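Local coordinates for protein CG8862 (Drosophila melanogaster, PDB 3ISM) that probably cleaves DNA and RNA as a magnesium-dependent mitochondrial endonuclease of the DNA/RNA non-specific family, and is caught here in complex with its protein inhibitor, at residues 20-25 with 38-43; 26-31 with 237-242; 192-197 with 204-209. All blocks are in the same frame, centred on the assembly; numbering follows the deposited sequence.

Interaction 1: 20-25 with 38-43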
loop_
_atom_site.group_PDB
_atom_site.type_symbol
_atom_site.label_atom_id
_atom_site.label_comp_id
_atom_site.label_asym_id
_atom_site.label_seq_id
_atom_site.Cartn_x
_atom_site.Cartn_y
_atom_site.Cartn_z
ATOM N N GLY B 20 20.954 -18.160 -1.456
ATOM C CA GLY B 20 20.975 -18.469 -2.880
ATOM C C GLY B 20 20.234 -19.745 -3.242
ATOM O O GLY B 20 19.689 -19.855 -4.338
ATOM N N GLN B 21 20.224 -20.718 -2.333
ATOM C CA GLN B 21 19.380 -21.907 -2.490
ATOM C C GLN B 21 17.886 -21.562 -2.403
ATOM O O GLN B 21 17.102 -21.918 -3.293
ATOM C CB GLN B 21 19.738 -22.967 -1.454
ATOM C CG GLN B 21 20.974 -23.796 -1.797
ATOM C CD GLN B 21 21.492 -24.570 -0.599
ATOM O OE1 GLN B 21 20.843 -24.618 0.450
ATOM N NE2 GLN B 21 22.671 -25.172 -0.743
ATOM N N ILE B 22 17.500 -20.860 -1.338
ATOM C CA ILE B 22 16.105 -20.465 -1.136
ATOM C C ILE B 22 15.618 -19.595 -2.301
ATOM O O ILE B 22 14.544 -19.855 -2.853
ATOM C CB ILE B 22 15.886 -19.750 0.234
ATOM C CG1 ILE B 22 16.078 -20.738 1.385
ATOM C CG2 ILE B 22 14.498 -19.126 0.320
ATOM C CD1 ILE B 22 16.392 -20.071 2.720
ATOM N N MET B 23 16.436 -18.614 -2.700
ATOM C CA MET B 23 16.067 -17.650 -3.744
ATOM C C MET B 23 16.543 -18.052 -5.135
ATOM O O MET B 23 16.829 -17.195 -5.972
ATOM C CB MET B 23 16.603 -16.251 -3.410
ATOM C CG MET B 23 16.236 -15.735 -2.016
ATOM S SD MET B 23 14.463 -15.789 -1.627
ATOM C CE MET B 23 13.789 -14.650 -2.832
ATOM N N LYS B 24 16.622 -19.355 -5.371
ATOM C CA LYS B 24 16.989 -19.946 -6.659
ATOM C C LYS B 24 16.274 -19.338 -7.881
ATOM O O LYS B 24 16.888 -19.101 -8.925
ATOM C CB LYS B 24 16.687 -21.443 -6.605
ATOM C CG LYS B 24 16.964 -22.201 -7.889
ATOM C CD LYS B 24 16.818 -23.688 -7.654
ATOM C CE LYS B 24 16.920 -24.465 -8.927
ATOM N NZ LYS B 24 16.976 -25.922 -8.622
ATOM N N TYR B 25 14.974 -19.108 -7.741
ATOM C CA TYR B 25 14.152 -18.675 -8.867
ATOM C C TYR B 25 13.906 -17.165 -8.923
ATOM O O TYR B 25 13.082 -16.696 -9.704
ATOM C CB TYR B 25 12.840 -19.461 -8.885
ATOM C CG TYR B 25 13.052 -20.928 -9.217
ATOM C CD1 TYR B 25 12.757 -21.928 -8.289
ATOM C CD2 TYR B 25 13.584 -21.312 -10.447
ATOM C CE1 TYR B 25 12.970 -23.273 -8.584
ATOM C CE2 TYR B 25 13.786 -22.666 -10.764
ATOM C CZ TYR B 25 13.474 -23.636 -9.822
ATOM O OH TYR B 25 13.673 -24.961 -10.116
ATOM N N ASP B 38 16.690 -20.083 7.697
ATOM C CA ASP B 38 15.997 -21.034 6.815
ATOM C C ASP B 38 14.798 -20.436 6.082
ATOM O O ASP B 38 14.012 -21.162 5.481
ATOM C CB ASP B 38 15.589 -22.306 7.577
ATOM C CG ASP B 38 15.368 -23.512 6.652
ATOM O OD1 ASP B 38 16.175 -23.715 5.718
ATOM O OD2 ASP B 38 14.394 -24.276 6.872
ATOM N N TYR B 39 14.663 -19.113 6.125
ATOM C CA TYR B 39 13.711 -18.413 5.256
ATOM C C TYR B 39 14.189 -17.003 4.939
ATOM O O TYR B 39 15.129 -16.507 5.564
ATOM C CB TYR B 39 12.280 -18.417 5.822
ATOM C CG TYR B 39 12.012 -17.565 7.055
ATOM C CD1 TYR B 39 11.307 -16.372 6.951
ATOM C CD2 TYR B 39 12.405 -17.980 8.325
ATOM C CE1 TYR B 39 11.026 -15.606 8.068
ATOM C CE2 TYR B 39 12.121 -17.219 9.450
ATOM C CZ TYR B 39 11.434 -16.038 9.315
ATOM O OH TYR B 39 11.145 -15.260 10.424
ATOM N N VAL B 40 13.565 -16.390 3.941
ATOM C CA VAL B 40 13.892 -15.026 3.532
ATOM C C VAL B 40 12.642 -14.157 3.688
ATOM O O VAL B 40 11.532 -14.612 3.425
ATOM C CB VAL B 40 14.458 -14.974 2.080
ATOM C CG1 VAL B 40 14.816 -13.550 1.677
ATOM C CG2 VAL B 40 15.696 -15.865 1.953
ATOM N N LEU B 41 12.826 -12.921 4.140
ATOM C CA LEU B 41 11.708 -12.038 4.447
ATOM C C LEU B 41 11.897 -10.651 3.848
ATOM O O LEU B 41 12.939 -10.040 4.038
ATOM C CB LEU B 41 11.552 -11.930 5.966
ATOM C CG LEU B 41 10.445 -11.024 6.528
ATOM C CD1 LEU B 41 9.659 -11.815 7.562
ATOM C CD2 LEU B 41 11.013 -9.789 7.167
ATOM N N SER B 42 10.880 -10.153 3.145
ATOM C CA SER B 42 10.831 -8.757 2.741
ATOM C C SER B 42 9.806 -8.084 3.643
ATOM O O SER B 42 8.663 -8.531 3.715
ATOM C CB SER B 42 10.444 -8.633 1.275
ATOM O OG SER B 42 10.068 -7.310 0.909
ATOM N N TYR B 43 10.236 -7.049 4.373
ATOM C CA TYR B 43 9.388 -6.428 5.395
ATOM C C TYR B 43 8.748 -5.143 4.878
ATOM O O TYR B 43 9.434 -4.283 4.295
ATOM C CB TYR B 43 10.192 -6.110 6.659
ATOM C CG TYR B 43 9.332 -5.712 7.839
ATOM C CD1 TYR B 43 8.433 -6.626 8.413
ATOM C CD2 TYR B 43 9.395 -4.423 8.375
ATOM C CE1 TYR B 43 7.632 -6.259 9.508
ATOM C CE2 TYR B 43 8.599 -4.044 9.465
ATOM C CZ TYR B 43 7.725 -4.978 10.027
ATOM O OH TYR B 43 6.954 -4.635 11.116
#
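Ile22 and Met23 meet Val40 in a small, fully buried apolar contact that seats the C-terminal end of helix 16-22 against strand 40-44 and the residues just before it. No hydrogen bond joins the two segments; the fit rests on methyl groups, one sulfur and the backbone of Asp38 and Tyr39. Ile22 points at the strand and divides its work between two branches. Its CG2 methyl, set anti to the backbone N, touches Val40 CG2 at 3.8 Å, the two side chains sliding past each other in opposite directions. The other branch carries CD1 over the backbone that follows Asp38, 3.7 Å from Asp38 C and 3.9 Å from Tyr39 N. Met23, just past the helix, has its SD placed by chi1 (-52°) and chi2 (-53°) within 3.8 Å of Val40 CG2, and the chain bends again at chi3, which places CE. Val40 CG2 thus touches both Ile22 CG2 and Met23 SD. Asp38 OD1 forms a salt bridge with Arg18 and OD2 a hydrogen bond with His108, and Tyr39 OH bonds to Glu117 O. Tyr39 also stacks on His36, its side chain about 7 Å from that of His101, the predicted general base. Met23 packs on Trp52 and Phe54 of strand 49-57, while Val40 touches Val33 of strand 33-35, so the helix end packs beside strands 33-35, 40-44 and 49-57, neighbours in the central sheet.

Interaction 2: 26-31 with 237-242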
loop_
_atom_site.group_PDB
_atom_site.type_symbol
_atom_site.label_atom_id
_atom_site.label_comp_id
_atom_site.label_asym_id
_atom_site.label_seq_id
_atom_site.Cartn_x
_atom_site.Cartn_y
_atom_site.Cartn_z
ATOM N N GLY B 26 14.627 -16.408 -8.103
ATOM C CA GLY B 26 14.560 -14.950 -8.165
ATOM C C GLY B 26 13.900 -14.340 -6.955
ATOM O O GLY B 26 13.299 -15.047 -6.142
ATOM N N PHE B 27 14.016 -13.021 -6.844
ATOM C CA PHE B 27 13.396 -12.249 -5.778
ATOM C C PHE B 27 12.082 -11.620 -6.233
ATOM O O PHE B 27 12.078 -10.877 -7.204
ATOM C CB PHE B 27 14.349 -11.117 -5.336
ATOM C CG PHE B 27 15.533 -11.591 -4.528
ATOM C CD1 PHE B 27 15.638 -11.260 -3.182
ATOM C CD2 PHE B 27 16.542 -12.349 -5.114
ATOM C CE1 PHE B 27 16.731 -11.685 -2.418
ATOM C CE2 PHE B 27 17.644 -12.789 -4.361
ATOM C CZ PHE B 27 17.731 -12.450 -3.001
ATOM N N PRO B 28 10.970 -11.879 -5.517
ATOM C CA PRO B 28 9.712 -11.171 -5.848
ATOM C C PRO B 28 9.815 -9.633 -5.819
ATOM O O PRO B 28 9.157 -8.948 -6.619
ATOM C CB PRO B 28 8.732 -11.663 -4.768
ATOM C CG PRO B 28 9.284 -13.025 -4.382
ATOM C CD PRO B 28 10.782 -12.806 -4.385
ATOM N N GLY B 29 10.638 -9.108 -4.919
ATOM C CA GLY B 29 10.829 -7.666 -4.792
ATOM C C GLY B 29 12.042 -7.428 -3.925
ATOM O O GLY B 29 12.633 -8.382 -3.409
ATOM N N LEU B 30 12.437 -6.166 -3.766
ATOM C CA LEU B 30 13.665 -5.875 -3.033
ATOM C C LEU B 30 13.473 -4.861 -1.898
ATOM O O LEU B 30 14.410 -4.162 -1.515
ATOM C CB LEU B 30 14.803 -5.464 -3.991
ATOM C CG LEU B 30 15.168 -6.403 -5.159
ATOM C CD1 LEU B 30 15.973 -5.652 -6.225
ATOM C CD2 LEU B 30 15.925 -7.661 -4.697
ATOM N N ASP B 31 12.265 -4.803 -1.346
ATOM C CA ASP B 31 12.002 -3.902 -0.241
ATOM C C ASP B 31 12.439 -4.548 1.076
ATOM O O ASP B 31 11.880 -5.557 1.504
ATOM C CB ASP B 31 10.520 -3.498 -0.204
ATOM C CG ASP B 31 10.265 -2.233 0.623
ATOM O OD1 ASP B 31 11.245 -1.599 1.052
ATOM O OD2 ASP B 31 9.086 -1.851 0.825
ATOM N N LEU B 237 4.162 -7.818 -7.377
ATOM C CA LEU B 237 5.376 -8.646 -7.279
ATOM C C LEU B 237 5.411 -9.610 -8.438
ATOM O O LEU B 237 4.367 -9.962 -8.959
ATOM C CB LEU B 237 5.370 -9.479 -5.985
ATOM C CG LEU B 237 5.402 -8.726 -4.647
ATOM C CD1 LEU B 237 5.167 -9.662 -3.448
ATOM C CD2 LEU B 237 6.715 -7.954 -4.499
ATOM N N LEU B 238 6.601 -10.065 -8.819
ATOM C CA LEU B 238 6.718 -11.155 -9.792
ATOM C C LEU B 238 7.354 -12.377 -9.139
ATOM O O LEU B 238 8.461 -12.304 -8.588
ATOM C CB LEU B 238 7.507 -10.722 -11.035
ATOM C CG LEU B 238 6.934 -9.572 -11.884
ATOM C CD1 LEU B 238 8.035 -9.017 -12.790
ATOM C CD2 LEU B 238 5.708 -9.986 -12.715
ATOM N N PHE B 239 6.657 -13.506 -9.216
ATOM C CA PHE B 239 7.109 -14.747 -8.571
ATOM C C PHE B 239 7.808 -15.649 -9.565
ATOM O O PHE B 239 7.408 -15.736 -10.743
ATOM C CB PHE B 239 5.935 -15.484 -7.894
ATOM C CG PHE B 239 5.101 -14.602 -7.011
ATOM C CD1 PHE B 239 5.582 -14.167 -5.775
ATOM C CD2 PHE B 239 3.843 -14.189 -7.419
ATOM C CE1 PHE B 239 4.812 -13.330 -4.960
ATOM C CE2 PHE B 239 3.069 -13.347 -6.623
ATOM C CZ PHE B 239 3.552 -12.929 -5.375
ATOM N N PHE B 240 8.879 -16.297 -9.098
ATOM C CA PHE B 240 9.617 -17.251 -9.910
ATOM C C PHE B 240 9.983 -16.643 -11.272
ATOM O O PHE B 240 9.835 -17.280 -12.326
ATOM C CB PHE B 240 8.813 -18.562 -10.027
ATOM C CG PHE B 240 8.523 -19.208 -8.683
ATOM C CD1 PHE B 240 9.462 -20.050 -8.081
ATOM C CD2 PHE B 240 7.340 -18.945 -8.004
ATOM C CE1 PHE B 240 9.215 -20.621 -6.846
ATOM C CE2 PHE B 240 7.087 -19.517 -6.765
ATOM C CZ PHE B 240 8.023 -20.354 -6.183
ATOM N N ASP B 241 10.473 -15.400 -11.224
ATOM C CA ASP B 241 10.865 -14.642 -12.419
ATOM C C ASP B 241 11.936 -15.313 -13.283
ATOM O O ASP B 241 12.021 -15.026 -14.475
ATOM C CB ASP B 241 11.243 -13.174 -12.069
ATOM C CG ASP B 241 12.535 -13.049 -11.233
ATOM O OD1 ASP B 241 13.521 -13.766 -11.510
ATOM O OD2 ASP B 241 12.571 -12.206 -10.295
ATOM N N GLN B 242 12.733 -16.212 -12.695
ATOM C CA GLN B 242 13.724 -16.990 -13.459
ATOM C C GLN B 242 13.106 -18.121 -14.294
ATOM O O GLN B 242 13.752 -18.654 -15.184
ATOM C CB GLN B 242 14.828 -17.559 -12.547
ATOM C CG GLN B 242 15.660 -16.504 -11.799
ATOM C CD GLN B 242 16.402 -15.573 -12.737
ATOM O OE1 GLN B 242 17.344 -15.984 -13.418
ATOM N NE2 GLN B 242 15.975 -14.316 -12.784
HETATM O O HOH W 1 10.383 -15.321 -6.832
#
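Pro28 lies against the backbone of Leu238 and the side chains of Leu237 and Phe239, and more of its surface is buried here than of any other residue. Its CA-H points almost straight at Leu238 O (CA to O 3.2 Å, 161° at the hydrogen), a weak polar contact where the two segments have no direct hydrogen bond. The ring crosses Phe239 at about a right angle, Pro28 CG lying 4.1 Å from Phe239 CD1. Leu237 CD2 lies 3.4 Å from Pro28 O. Gly26, second in buried area, has backbone angles (111°/169°) that call for glycine, and a side chain would run into Asp241 OD1, which sits 3.7 Å from Gly26 CA. That carboxylate oxygen also accepts a bond from Gln242 NE2 (2.8 Å). One water bridges the two segments, donating to Gly26 O at 3.0 Å and accepting from Phe240 N at 2.9 Å. Pro28 also packs on Trp52 and Phe54, and its O accepts a bond from Arg45 of the second subunit. Two irregular loops, running nearly antiparallel and joined by packing and a bridging water, therefore line one face of the central sheet and reach the subunit interface, in keeping with the dimeric build of EndoG nucleases.

Interaction 3: 192-197 with 204-209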
loop_
_atom_site.group_PDB
_atom_site.type_symbol
_atom_site.label_atom_id
_atom_site.label_comp_id
_atom_site.label_asym_id
_atom_site.label_seq_id
_atom_site.Cartn_x
_atom_site.Cartn_y
_atom_site.Cartn_z
ATOM N N LYS B 192 -0.276 -18.089 -1.493
ATOM C CA LYS B 192 0.929 -18.906 -1.578
ATOM C C LYS B 192 1.134 -19.230 -3.041
ATOM O O LYS B 192 0.218 -19.697 -3.713
ATOM C CB LYS B 192 0.806 -20.202 -0.775
ATOM C CG LYS B 192 0.971 -20.009 0.734
ATOM C CD LYS B 192 1.027 -21.361 1.435
ATOM C CE LYS B 192 1.082 -21.225 2.966
ATOM N NZ LYS B 192 2.378 -20.659 3.429
ATOM N N VAL B 193 2.336 -18.970 -3.534
ATOM C CA VAL B 193 2.691 -19.327 -4.894
ATOM C C VAL B 193 3.855 -20.302 -4.794
ATOM O O VAL B 193 4.862 -20.000 -4.168
ATOM C CB VAL B 193 3.019 -18.074 -5.776
ATOM C CG1 VAL B 193 3.409 -18.509 -7.200
ATOM C CG2 VAL B 193 1.815 -17.130 -5.836
ATOM N N ILE B 194 3.691 -21.472 -5.417
ATOM C CA ILE B 194 4.482 -22.668 -5.122
ATOM C C ILE B 194 5.033 -23.321 -6.402
ATOM O O ILE B 194 4.308 -23.471 -7.384
ATOM C CB ILE B 194 3.577 -23.722 -4.410
ATOM C CG1 ILE B 194 2.850 -23.117 -3.193
ATOM C CG2 ILE B 194 4.354 -24.971 -4.039
ATOM C CD1 ILE B 194 1.427 -23.646 -3.011
ATOM N N VAL B 195 6.300 -23.723 -6.394
ATOM C CA VAL B 195 6.848 -24.501 -7.495
ATOM C C VAL B 195 7.493 -25.763 -6.947
ATOM O O VAL B 195 8.364 -25.690 -6.084
ATOM C CB VAL B 195 7.882 -23.677 -8.337
ATOM C CG1 VAL B 195 8.769 -24.581 -9.211
ATOM C CG2 VAL B 195 7.176 -22.639 -9.190
ATOM N N GLY B 196 7.047 -26.917 -7.442
ATOM C CA GLY B 196 7.667 -28.195 -7.111
ATOM C C GLY B 196 8.519 -28.691 -8.260
ATOM O O GLY B 196 8.151 -28.539 -9.427
ATOM N N GLU B 197 9.667 -29.271 -7.922
ATOM C CA GLU B 197 10.561 -29.894 -8.894
ATOM C C GLU B 197 10.402 -31.400 -8.801
ATOM O O GLU B 197 10.676 -31.976 -7.751
ATOM C CB GLU B 197 12.018 -29.546 -8.585
ATOM C CG GLU B 197 12.347 -28.062 -8.578
ATOM C CD GLU B 197 13.789 -27.791 -8.180
ATOM O OE1 GLU B 197 14.500 -28.743 -7.796
ATOM O OE2 GLU B 197 14.215 -26.623 -8.237
ATOM N N HIS B 204 6.397 -27.760 -11.643
ATOM C CA HIS B 204 4.951 -27.678 -11.464
ATOM C C HIS B 204 4.616 -26.544 -10.523
ATOM O O HIS B 204 5.133 -26.493 -9.410
ATOM C CB HIS B 204 4.395 -28.977 -10.883
ATOM C CG HIS B 204 4.781 -30.195 -11.657
ATOM N ND1 HIS B 204 3.922 -30.824 -12.531
ATOM C CD2 HIS B 204 5.944 -30.885 -11.708
ATOM C CE1 HIS B 204 4.533 -31.863 -13.072
ATOM N NE2 HIS B 204 5.759 -31.926 -12.584
ATOM N N MET B 205 3.734 -25.658 -10.955
ATOM C CA MET B 205 3.334 -24.512 -10.124
ATOM C C MET B 205 1.915 -24.626 -9.570
ATOM O O MET B 205 1.010 -25.088 -10.257
ATOM C CB MET B 205 3.482 -23.213 -10.906
ATOM C CG MET B 205 3.083 -21.978 -10.131
ATOM S SD MET B 205 3.383 -20.489 -11.059
ATOM C CE MET B 205 5.152 -20.301 -10.873
ATOM N N GLU B 206 1.739 -24.207 -8.323
ATOM C CA GLU B 206 0.417 -24.039 -7.721
ATOM C C GLU B 206 0.338 -22.639 -7.131
ATOM O O GLU B 206 1.331 -22.107 -6.652
ATOM C CB GLU B 206 0.173 -25.075 -6.598
ATOM C CG GLU B 206 0.187 -26.522 -7.047
ATOM C CD GLU B 206 -0.221 -27.508 -5.954
ATOM O OE1 GLU B 206 -0.548 -27.093 -4.817
ATOM O OE2 GLU B 206 -0.201 -28.715 -6.236
ATOM N N SER B 207 -0.842 -22.028 -7.174
ATOM C CA SER B 207 -1.026 -20.745 -6.499
ATOM C C SER B 207 -2.437 -20.592 -5.964
ATOM O O SER B 207 -3.412 -20.932 -6.643
ATOM C CB SER B 207 -0.650 -19.563 -7.405
ATOM O OG SER B 207 -1.328 -19.625 -8.633
ATOM N N TYR B 208 -2.520 -20.063 -4.745
ATOM C CA TYR B 208 -3.759 -19.968 -3.988
ATOM C C TYR B 208 -3.897 -18.553 -3.453
ATOM O O TYR B 208 -2.900 -17.925 -3.115
ATOM C CB TYR B 208 -3.733 -20.924 -2.790
ATOM C CG TYR B 208 -3.547 -22.376 -3.150
ATOM C CD1 TYR B 208 -4.637 -23.239 -3.208
ATOM C CD2 TYR B 208 -2.275 -22.892 -3.424
ATOM C CE1 TYR B 208 -4.470 -24.571 -3.540
ATOM C CE2 TYR B 208 -2.100 -24.216 -3.758
ATOM C CZ TYR B 208 -3.197 -25.051 -3.808
ATOM O OH TYR B 208 -3.025 -26.356 -4.157
ATOM N N VAL B 209 -5.135 -18.068 -3.378
ATOM C CA VAL B 209 -5.454 -16.826 -2.676
ATOM C C VAL B 209 -6.631 -17.125 -1.740
ATOM O O VAL B 209 -7.695 -17.564 -2.190
ATOM C CB VAL B 209 -5.816 -15.689 -3.662
ATOM C CG1 VAL B 209 -6.536 -14.521 -2.954
ATOM C CG2 VAL B 209 -4.567 -15.199 -4.387
#
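Tyr208 turns a ring edge, not a face, to the neighbouring strand: Ile194 CD1 lies near the ring plane, 3.7 Å from Tyr208 CE2, and Lys192 O sits close to the same plane. The hydroxyl donates to Glu206 OE1 on its own strand (2.7 Å), in the plane of the ring but from above the carboxylate. Glu206 OE1 has a second partner in His143 NE2. The His204 ring likewise has Gly196 O at its edge, while ND1 bonds to Thr250 and the ring of Tyr151 meets it. Neither ring is stacked on by the facing strand. Replacing Tyr208 with alanine would probably leave the Glu206 carboxylate with one grip fewer and open a gap beside the Ile194 methyl.

The two strands are joined by six backbone hydrogen bonds between Lys192 and Tyr208, Ile194 and Glu206, and Gly196 and His204, the shortest being Ile194 N to Glu206 O at 2.7 Å. CA-H contacts supplement them, such as Met205 CA to Ile194 O at 3.1 Å. On the other face of the sheet, Met205 runs extended from the backbone and bends only at chi3 (-78°), which sets its CE 3.5 Å from Val195 CG2; Val193 CG2 meets Ser207 CB at 3.8 Å.

Helix 228-235 and Phe240 pack over this Val193, Val195 and Met205 side. Helix 136-146 covers the Ile194 and Tyr208 side, where Lys192 NZ bonds to Thr158 and its side chain comes about 4 Å from that of the magnesium ligand Glu141. This is a regular antiparallel beta hairpin within the central sheet, backing the helix that, in this His-Me finger nuclease, probably belongs to the ββα-metal motif.

In the fold
Interactions 1 and 3 are buried, whereas interaction 2 is only partly so and borders the second subunit. Their chemistry follows: interaction 3 is a ladder of backbone hydrogen bonds inside the central sheet, interaction 1 an apolar fit, without hydrogen bonds, of a helix end on strand 40-44 of that sheet, and interaction 2 loop packing aided by a water. At the hairpin's end, Glu197 OE2 makes a salt bridge with Lys24 NZ (2.9 Å) and probably a hydrogen bond with Tyr25 OH (2.6 Å). Probable hydrogen bonds from Ser42 OG to Asp31 O and from Gln242 N to Tyr25 O tie interaction 1 to interaction 2. Phe240 carries interaction 2 onto Val193, Val195 and Met205.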